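Local coordinates for protein alpha-1,3-glucanase (Bacillus circulans, PDB 5ZRU) that hydrolyses alpha-1,3-glucan through the GH87-type catalytic unit that makes up this chain and carries bound calcium and zinc ions, at residues G160-S163 with L164-V168; I180-P183 with A184-S188; V325-Y328 with A329-P332; L529-R532 with F533-P536. One frame throughout, in Å; residues are numbered along the deposited sequence.

From the N terminus the four local contacts follow in series; none nests within or crosses another. Interaction 1 closes the loop between strands 153-157 and 166-174 in the antiparallel D1 part. Interaction 2 comes next, in the connection from strand 166-174 to strand 187-188, where the chain enters the parallel strands. Interactions 3 and 4 both lie in the D2 part, whose stacked parallel strands are consistent with a beta-helix. The first closes a turn between strands 323-325 and 340-342, the second the loop between strands 513-523 and 542-544. Interactions 2 and 4 are far apart, about 61 Å between centres, on opposite sides of the chain's centre.

Interaction 1: residues G160-S163 with L164-V168; sequences GADS and LEYGV
Asp162 is gripped by two residues that follow it, Leu164 and Tyr166. Its OD2 receives a very short hydrogen bond of 2.5 Å from Tyr166 OH. This is the tight part of the contact. OD2 lies in the plane of the tyrosine ring, at its edge. The two side chains come from opposite directions, and carboxylate and ring are nearly coplanar, 25° apart. The other oxygen, OD1, accepts from Leu164 N at 2.8 Å. That donor comes from above the carboxylate plane, 44° out of it. Asp162 CG sits between its backbone N and carbonyl carbon (chi1 63°), which folds the carboxylate back over the next residues.

The bond from a side-chain oxygen to the amide two residues on makes an Asx turn. The turn belongs to the loop that leaves strand 153-157 of one antiparallel sheet and enters strand 166-174 of another. These sheets form the D1 part of the catalytic unit, which belongs to the galactose-binding-like clan.

Leu164 adds carbon to the grip. Its CB lies 3.4 Å from Asp162 OD1, and its CG stands 3.8 Å from Asp162 CG. The leucine crosses the aspartate at about a right angle and also packs on Met83 and Leu92. Lys158 NZ makes a salt bridge to Asp162 OD1, while Ser95 N is hydrogen-bonded to Tyr166 OH.

The loose side is the outer loop, where Ser163 and Glu165 are exposed. The CB bond of Ser163 points away, although CB itself still touches Leu164 N at 3.5 Å. The CB bond of Glu165 points away as well.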
loop_
_atom_site.group_PDB
_atom_site.type_symbol
_atom_site.label_atom_id
_atom_site.label_comp_id
_atom_site.label_asym_id
_atom_site.label_seq_id
_atom_site.Cartn_x
_atom_site.Cartn_y
_atom_site.Cartn_z
ATOM N N GLY A 160 26.837 -18.595 -5.093
ATOM C CA GLY A 160 27.658 -18.393 -6.268
ATOM C C GLY A 160 26.901 -18.301 -7.569
ATOM O O GLY A 160 27.523 -18.244 -8.635
ATOM N N ALA A 161 25.564 -18.269 -7.509
ATOM C CA ALA A 161 24.749 -18.341 -8.721
ATOM C C ALA A 161 25.020 -17.185 -9.685
ATOM O O ALA A 161 25.052 -17.387 -10.904
ATOM C CB ALA A 161 23.267 -18.374 -8.346
ATOM N N ASP A 162 25.168 -15.960 -9.179
ATOM C CA ASP A 162 25.267 -14.826 -10.095
ATOM C C ASP A 162 26.147 -13.740 -9.484
ATOM O O ASP A 162 26.652 -13.880 -8.372
ATOM C CB ASP A 162 23.871 -14.290 -10.466
ATOM C CG ASP A 162 23.099 -13.742 -9.265
ATOM O OD1 ASP A 162 23.684 -13.009 -8.439
ATOM O OD2 ASP A 162 21.885 -14.031 -9.159
ATOM N N SER A 163 26.317 -12.648 -10.237
ATOM C CA SER A 163 27.106 -11.483 -9.857
ATOM C C SER A 163 26.285 -10.376 -9.213
ATOM O O SER A 163 26.838 -9.306 -8.925
ATOM C CB SER A 163 27.800 -10.880 -11.087
ATOM O OG SER A 163 28.714 -11.779 -11.664
ATOM N N LEU A 164 24.983 -10.571 -9.030
ATOM C CA LEU A 164 24.123 -9.465 -8.641
ATOM C C LEU A 164 24.264 -9.175 -7.157
ATOM O O LEU A 164 24.402 -10.091 -6.340
ATOM C CB LEU A 164 22.659 -9.771 -8.977
ATOM C CG LEU A 164 22.342 -10.177 -10.414
ATOM C CD1 LEU A 164 20.837 -10.419 -10.591
ATOM C CD2 LEU A 164 22.849 -9.139 -11.403
ATOM N N GLU A 165 24.232 -7.890 -6.807
ATOM C CA GLU A 165 24.129 -7.497 -5.413
ATOM C C GLU A 165 22.660 -7.484 -5.019
ATOM O O GLU A 165 21.839 -6.844 -5.680
ATOM C CB GLU A 165 24.756 -6.125 -5.162
ATOM C CG GLU A 165 24.409 -5.532 -3.790
ATOM C CD GLU A 165 25.267 -4.325 -3.411
ATOM O OE1 GLU A 165 26.416 -4.232 -3.889
ATOM O OE2 GLU A 165 24.795 -3.467 -2.627
ATOM N N TYR A 166 22.340 -8.203 -3.958
ATOM C CA TYR A 166 21.002 -8.220 -3.392
ATOM C C TYR A 166 20.997 -7.386 -2.119
ATOM O O TYR A 166 22.038 -7.130 -1.512
ATOM C CB TYR A 166 20.570 -9.661 -3.083
ATOM C CG TYR A 166 20.475 -10.542 -4.297
ATOM C CD1 TYR A 166 21.597 -11.177 -4.805
ATOM C CD2 TYR A 166 19.258 -10.741 -4.940
ATOM C CE1 TYR A 166 21.512 -11.978 -5.925
ATOM C CE2 TYR A 166 19.163 -11.544 -6.050
ATOM C CZ TYR A 166 20.300 -12.166 -6.537
ATOM O OH TYR A 166 20.210 -12.964 -7.648
ATOM N N GLY A 167 19.821 -6.943 -1.727
ATOM C CA GLY A 167 19.643 -6.321 -0.425
ATOM C C GLY A 167 18.485 -6.971 0.300
ATOM O O GLY A 167 17.479 -7.316 -0.314
ATOM N N VAL A 168 18.639 -7.140 1.610
ATOM C CA VAL A 168 17.556 -7.665 2.440
ATOM C C VAL A 168 17.201 -6.624 3.486
ATOM O O VAL A 168 18.051 -6.227 4.292
ATOM C CB VAL A 168 17.924 -9.001 3.105
ATOM C CG1 VAL A 168 16.747 -9.528 3.912
ATOM C CG2 VAL A 168 18.322 -10.014 2.043
#

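Interaction 2: residues I180-P183 with A184-S188; sequences IARP and ANSVS. With SO4 (sulfate ion), chain E.
Arg182 holds Ser186 side-on with two nitrogens. Its NH2 donates to Ser186 O at 3.0 Å, nearly straight at 165° and in the guanidinium plane. Its NE donates to Ser186 OG at 3.3 Å, with the oxygen tilted from that plane. The arginine chain runs extended from CG to NE, carrying the guanidinium alongside the following residues.

Ser186 OG spends its proton on Pro183 O, 2.8 Å away. Pro183 O is therefore satisfied twice, since a water 3.2 Å from it also donates. The same water accepts from Ser186 N and, weakly, from Arg182 NE. Pro183 to Ser186 form a type II beta turn, and the water bridges its first carbonyl and last amide. The turn leads into strand 187-188, which pairs in parallel with strand 220-222 near the start of a probable beta-helix, as in the pectate-lyase-like clan. An alanine at Ser186 would remove OG and is likely to leave Pro183 O relying on the water and Arg182 NE without its protein acceptor.

Arg182 NH1 donates to O3 of a sulfate, probably from the crystallisation liquor, at 2.8 Å. Ser188 OG donates to its O2 at 2.7 Å and is also hydrogen-bonded to Thr190 OG1. Ser188 CB lies over one guanidinium face, 3.4 Å from Arg182 NH1. Arg182 NH2 also has a salt bridge to Asp191, which accepts from Ser188 N too.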
loop_
_atom_site.group_PDB
_atom_site.type_symbol
_atom_site.label_atom_id
_atom_site.label_comp_id
_atom_site.label_asym_id
_atom_site.label_seq_id
_atom_site.Cartn_x
_atom_site.Cartn_y
_atom_site.Cartn_z
ATOM N N ILE A 180 -7.989 -23.912 4.330
ATOM C CA ILE A 180 -9.406 -23.839 4.661
ATOM C C ILE A 180 -10.164 -24.885 3.859
ATOM O O ILE A 180 -9.973 -25.015 2.639
ATOM C CB ILE A 180 -9.957 -22.436 4.384
ATOM C CG1 ILE A 180 -9.246 -21.413 5.268
ATOM C CG2 ILE A 180 -11.483 -22.385 4.650
ATOM C CD1 ILE A 180 -9.458 -19.998 4.827
ATOM N N ALA A 181 -11.054 -25.605 4.542
ATOM C CA ALA A 181 -11.817 -26.688 3.947
ATOM C C ALA A 181 -12.795 -26.186 2.889
ATOM O O ALA A 181 -13.331 -25.080 2.971
ATOM C CB ALA A 181 -12.593 -27.440 5.027
ATOM N N ARG A 182 -13.033 -27.028 1.898
ATOM C CA ARG A 182 -14.095 -26.773 0.933
ATOM C C ARG A 182 -15.445 -26.711 1.637
ATOM O O ARG A 182 -15.806 -27.664 2.348
ATOM C CB ARG A 182 -14.110 -27.869 -0.124
ATOM C CG ARG A 182 -15.258 -27.735 -1.097
ATOM C CD ARG A 182 -15.117 -28.696 -2.259
ATOM N NE ARG A 182 -16.269 -28.584 -3.149
ATOM C CZ ARG A 182 -16.330 -29.102 -4.371
ATOM N NH1 ARG A 182 -15.296 -29.766 -4.867
ATOM N NH2 ARG A 182 -17.427 -28.944 -5.100
ATOM N N PRO A 183 -16.209 -25.632 1.493
ATOM C CA PRO A 183 -17.503 -25.556 2.180
ATOM C C PRO A 183 -18.486 -26.589 1.653
ATOM O O PRO A 183 -18.415 -27.017 0.499
ATOM C CB PRO A 183 -17.986 -24.134 1.873
ATOM C CG PRO A 183 -16.746 -23.372 1.533
ATOM C CD PRO A 183 -15.839 -24.349 0.866
ATOM N N ALA A 184 -19.421 -26.982 2.523
ATOM C CA ALA A 184 -20.498 -27.872 2.111
ATOM C C ALA A 184 -21.276 -27.275 0.948
ATOM O O ALA A 184 -21.520 -26.068 0.899
ATOM C CB ALA A 184 -21.449 -28.147 3.284
ATOM N N ASN A 185 -21.674 -28.139 0.015
ATOM C CA ASN A 185 -22.548 -27.768 -1.100
ATOM C C ASN A 185 -22.030 -26.527 -1.829
ATOM O O ASN A 185 -22.772 -25.590 -2.130
ATOM C CB ASN A 185 -23.986 -27.561 -0.619
ATOM C CG ASN A 185 -25.015 -27.931 -1.679
ATOM O OD1 ASN A 185 -24.792 -28.830 -2.494
ATOM N ND2 ASN A 185 -26.150 -27.238 -1.669
ATOM N N SER A 186 -20.728 -26.516 -2.087
ATOM C CA SER A 186 -20.095 -25.494 -2.903
ATOM C C SER A 186 -19.746 -26.090 -4.259
ATOM O O SER A 186 -19.873 -27.293 -4.486
ATOM C CB SER A 186 -18.834 -24.956 -2.215
ATOM O OG SER A 186 -17.891 -26.004 -2.007
ATOM N N VAL A 187 -19.302 -25.234 -5.166
ATOM C CA VAL A 187 -18.693 -25.676 -6.411
ATOM C C VAL A 187 -17.240 -25.252 -6.345
ATOM O O VAL A 187 -16.910 -24.223 -5.753
ATOM C CB VAL A 187 -19.374 -25.103 -7.672
ATOM C CG1 VAL A 187 -20.844 -25.532 -7.748
ATOM C CG2 VAL A 187 -19.261 -23.596 -7.709
ATOM N N SER A 188 -16.367 -26.063 -6.925
ATOM C CA SER A 188 -14.940 -25.773 -6.951
ATOM C C SER A 188 -14.496 -25.548 -8.387
ATOM O O SER A 188 -15.056 -26.129 -9.320
ATOM C CB SER A 188 -14.126 -26.915 -6.331
ATOM O OG SER A 188 -12.727 -26.731 -6.538
HETATM S S SO4 E . -11.647 -29.564 -4.007
HETATM O O1 SO4 E . -11.096 -29.491 -2.645
HETATM O O2 SO4 E . -12.117 -28.247 -4.427
HETATM O O3 SO4 E . -12.764 -30.506 -4.023
HETATM O O4 SO4 E . -10.593 -30.015 -4.927
HETATM O O HOH W 1 -19.061 -29.248 -1.714
#

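Interaction 3: residues V325-Y328 with A329-P332; sequences VGDY and AHTP
Between Asp327 and His330 the backbone makes a tight bend. Asp327 is extended, Tyr328 and Ala329 both have psi near zero, and His330 is extended again. A cis peptide bond precedes Pro332 just beyond.

The Asp327 side chain fills the inside of the bend. Its CG is anti to the backbone N (chi1 174°), which brings the carboxylate under the amides that follow. OD1 accepts from Ala329 N at 3.0 Å, the bond that defines an Asx turn. OD2 takes a weak bond from His330 N at 3.2 Å. The bend lies in the loop that joins two sets of parallel strands of the D2 part, from strand 323-325 to strand 340-342, consistent with a beta-helix.

His330 ND1 also donates to Asp327 OD1, at 2.8 Å and 162°. The oxygen lies in the plane of the imidazole, at its edge. The side chains cross at about a right angle, with carboxylate and ring planes 42° apart. ND1 and Ala329 N reach OD1 from opposite faces of the carboxylate. Asn304 ND2 adds a further bond to OD1, and Ile334 N donates to OD2. On the far side of the imidazole, His330 NE2 is hydrogen-bonded to Lys241 NZ.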
loop_
_atom_site.group_PDB
_atom_site.type_symbol
_atom_site.label_atom_id
_atom_site.label_comp_id
_atom_site.label_asym_id
_atom_site.label_seq_id
_atom_site.Cartn_x
_atom_site.Cartn_y
_atom_site.Cartn_z
ATOM N N VAL A 325 -12.174 0.931 -6.794
ATOM C CA VAL A 325 -13.612 0.755 -6.614
ATOM C C VAL A 325 -14.307 1.897 -7.343
ATOM O O VAL A 325 -14.185 3.058 -6.950
ATOM C CB VAL A 325 -13.987 0.721 -5.129
ATOM C CG1 VAL A 325 -15.468 0.363 -4.946
ATOM C CG2 VAL A 325 -13.107 -0.297 -4.424
ATOM N N GLY A 326 -15.028 1.572 -8.412
ATOM C CA GLY A 326 -15.697 2.618 -9.158
ATOM C C GLY A 326 -16.306 2.160 -10.463
ATOM O O GLY A 326 -15.704 1.384 -11.212
ATOM N N ASP A 327 -17.511 2.651 -10.738
ATOM C CA ASP A 327 -18.240 2.299 -11.947
ATOM C C ASP A 327 -17.943 3.289 -13.060
ATOM O O ASP A 327 -18.090 4.501 -12.871
ATOM C CB ASP A 327 -19.742 2.282 -11.693
ATOM C CG ASP A 327 -20.523 2.074 -12.968
ATOM O OD1 ASP A 327 -20.236 1.076 -13.669
ATOM O OD2 ASP A 327 -21.401 2.906 -13.269
ATOM N N TYR A 328 -17.569 2.763 -14.230
ATOM C CA TYR A 328 -17.418 3.568 -15.437
ATOM C C TYR A 328 -18.307 3.072 -16.567
ATOM O O TYR A 328 -18.188 3.560 -17.696
ATOM C CB TYR A 328 -15.947 3.594 -15.878
ATOM C CG TYR A 328 -15.077 4.133 -14.780
ATOM C CD1 TYR A 328 -14.843 5.499 -14.662
ATOM C CD2 TYR A 328 -14.542 3.283 -13.816
ATOM C CE1 TYR A 328 -14.082 6.003 -13.634
ATOM C CE2 TYR A 328 -13.775 3.777 -12.781
ATOM C CZ TYR A 328 -13.541 5.132 -12.697
ATOM O OH TYR A 328 -12.779 5.629 -11.662
ATOM N N ALA A 329 -19.215 2.139 -16.290
ATOM C CA ALA A 329 -19.967 1.478 -17.345
ATOM C C ALA A 329 -21.435 1.877 -17.407
ATOM O O ALA A 329 -22.123 1.471 -18.348
ATOM C CB ALA A 329 -19.865 -0.046 -17.187
ATOM N N HIS A 330 -21.929 2.663 -16.455
ATOM C CA HIS A 330 -23.338 3.014 -16.388
ATOM C C HIS A 330 -23.518 4.527 -16.376
ATOM O O HIS A 330 -22.683 5.268 -15.842
ATOM C CB HIS A 330 -24.002 2.402 -15.141
ATOM C CG HIS A 330 -23.890 0.911 -15.075
ATOM N ND1 HIS A 330 -22.787 0.267 -14.554
ATOM C CD2 HIS A 330 -24.729 -0.065 -15.498
ATOM C CE1 HIS A 330 -22.961 -1.039 -14.640
ATOM N NE2 HIS A 330 -24.130 -1.268 -15.209
ATOM N N THR A 331 -24.620 4.980 -16.973
ATOM C CA THR A 331 -25.001 6.389 -16.944
ATOM C C THR A 331 -26.459 6.465 -16.516
ATOM O O THR A 331 -27.340 5.950 -17.235
ATOM C CB THR A 331 -24.798 7.069 -18.296
ATOM O OG1 THR A 331 -23.430 6.933 -18.696
ATOM C CG2 THR A 331 -25.143 8.550 -18.194
ATOM N N PRO A 332 -26.770 7.059 -15.354
ATOM C CA PRO A 332 -25.783 7.602 -14.408
ATOM C C PRO A 332 -25.021 6.487 -13.692
ATOM O O PRO A 332 -25.496 5.352 -13.672
ATOM C CB PRO A 332 -26.635 8.406 -13.427
ATOM C CG PRO A 332 -27.969 7.741 -13.470
ATOM C CD PRO A 332 -28.153 7.254 -14.884
HETATM O O HOH W 2 -20.130 5.265 -15.047
#

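Interaction 4: residues L529-R532 with F533-P536; sequences LTSR and FSSP
Phe533, Arg532 and Ser531 carry this contact. Arg532 lies along its neighbour Phe533, the two side chains pointing the same way. Both its aliphatic chain and its guanidinium lie against the ring. Arg532 CD stands over one face of the Phe533 ring, 4.0 Å from its centroid and 23° off the normal, a CH-pi contact. CG of Arg532 is anti to the backbone N (chi1 175°), and the extended chain runs alongside the phenylalanine and sets CD over the ring, toward its rim. Farther out, Arg532 NH1 comes within 3.4 Å of Phe533 CZ. The guanidinium is tilted 30° from the ring. An alanine in place of Arg532 would probably strip this face of Phe533 of its cover and leave the ring freer to turn.

Ser531 works from the inside of the loop. Its OG accepts from Ser534 N at 2.9 Å and also bonds to Glu471. Its CB packs against Ser534 O at 3.3 Å. Where the two ends of residues 529-536 come together, Pro536 CA makes a CH...O contact with Leu529 O at 3.1 Å. The chain reverses direction over these eight residues.

The loop juts from the surface of the beta-helix between strands 513-523 and 542-544. Phe533 stacks on Tyr545 and touches Tyr543, whose OH bonds Ser534 OG. Ser534 and Ser535 rest on Phe568 of strand 567-568.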
loop_
_atom_site.group_PDB
_atom_site.type_symbol
_atom_site.label_atom_id
_atom_site.label_comp_id
_atom_site.label_asym_id
_atom_site.label_seq_id
_atom_site.Cartn_x
_atom_site.Cartn_y
_atom_site.Cartn_z
ATOM N N LEU A 529 17.629 22.443 3.255
ATOM C CA LEU A 529 17.237 23.825 3.468
ATOM C C LEU A 529 16.617 24.477 2.241
ATOM O O LEU A 529 15.837 25.420 2.393
ATOM C CB LEU A 529 18.448 24.653 3.927
ATOM C CG LEU A 529 19.130 24.153 5.206
ATOM C CD1 LEU A 529 20.391 24.950 5.502
ATOM C CD2 LEU A 529 18.154 24.213 6.392
ATOM N N THR A 530 16.932 24.000 1.040
ATOM C CA THR A 530 16.321 24.558 -0.159
ATOM C C THR A 530 14.817 24.312 -0.141
ATOM O O THR A 530 14.329 23.362 0.481
ATOM C CB THR A 530 16.950 23.954 -1.418
ATOM O OG1 THR A 530 16.892 22.524 -1.347
ATOM C CG2 THR A 530 18.407 24.363 -1.537
ATOM N N SER A 531 14.078 25.182 -0.828
ATOM C CA SER A 531 12.623 25.144 -0.778
ATOM C C SER A 531 12.040 25.423 -2.152
ATOM O O SER A 531 12.474 26.346 -2.852
ATOM C CB SER A 531 12.077 26.161 0.246
ATOM O OG SER A 531 10.659 26.260 0.188
ATOM N N ARG A 532 11.051 24.616 -2.536
ATOM C CA ARG A 532 10.283 24.920 -3.737
ATOM C C ARG A 532 9.447 26.176 -3.543
ATOM O O ARG A 532 9.451 27.075 -4.392
ATOM C CB ARG A 532 9.385 23.739 -4.102
ATOM C CG ARG A 532 8.439 24.001 -5.294
ATOM C CD ARG A 532 7.486 22.826 -5.464
ATOM N NE ARG A 532 6.555 22.968 -6.579
ATOM C CZ ARG A 532 5.480 22.203 -6.747
ATOM N NH1 ARG A 532 5.187 21.261 -5.855
ATOM N NH2 ARG A 532 4.684 22.382 -7.793
ATOM N N PHE A 533 8.740 26.269 -2.416
ATOM C CA PHE A 533 7.687 27.264 -2.269
ATOM C C PHE A 533 8.140 28.557 -1.614
ATOM O O PHE A 533 7.506 29.594 -1.838
ATOM C CB PHE A 533 6.527 26.697 -1.444
ATOM C CG PHE A 533 5.850 25.523 -2.076
ATOM C CD1 PHE A 533 5.208 25.652 -3.309
ATOM C CD2 PHE A 533 5.837 24.295 -1.438
ATOM C CE1 PHE A 533 4.568 24.564 -3.894
ATOM C CE2 PHE A 533 5.204 23.202 -2.021
ATOM C CZ PHE A 533 4.566 23.339 -3.244
ATOM N N SER A 534 9.203 28.532 -0.816
ATOM C CA SER A 534 9.502 29.653 0.058
ATOM C C SER A 534 10.998 29.910 0.048
ATOM O O SER A 534 11.756 29.333 -0.742
ATOM C CB SER A 534 9.015 29.383 1.490
ATOM O OG SER A 534 7.759 28.737 1.488
ATOM N N SER A 535 11.416 30.799 0.937
ATOM C CA SER A 535 12.825 31.018 1.161
ATOM C C SER A 535 13.410 29.818 1.903
ATOM O O SER A 535 12.670 29.046 2.524
ATOM C CB SER A 535 13.019 32.301 1.958
ATOM O OG SER A 535 12.150 32.310 3.070
ATOM N N PRO A 536 14.733 29.634 1.847
ATOM C CA PRO A 536 15.339 28.469 2.508
ATOM C C PRO A 536 15.003 28.423 3.989
ATOM O O PRO A 536 14.872 29.453 4.653
ATOM C CB PRO A 536 16.845 28.677 2.293
ATOM C CG PRO A 536 16.940 29.579 1.123
ATOM C CD PRO A 536 15.748 30.474 1.180
HETATM O O HOH W 3 11.171 29.293 -3.706
#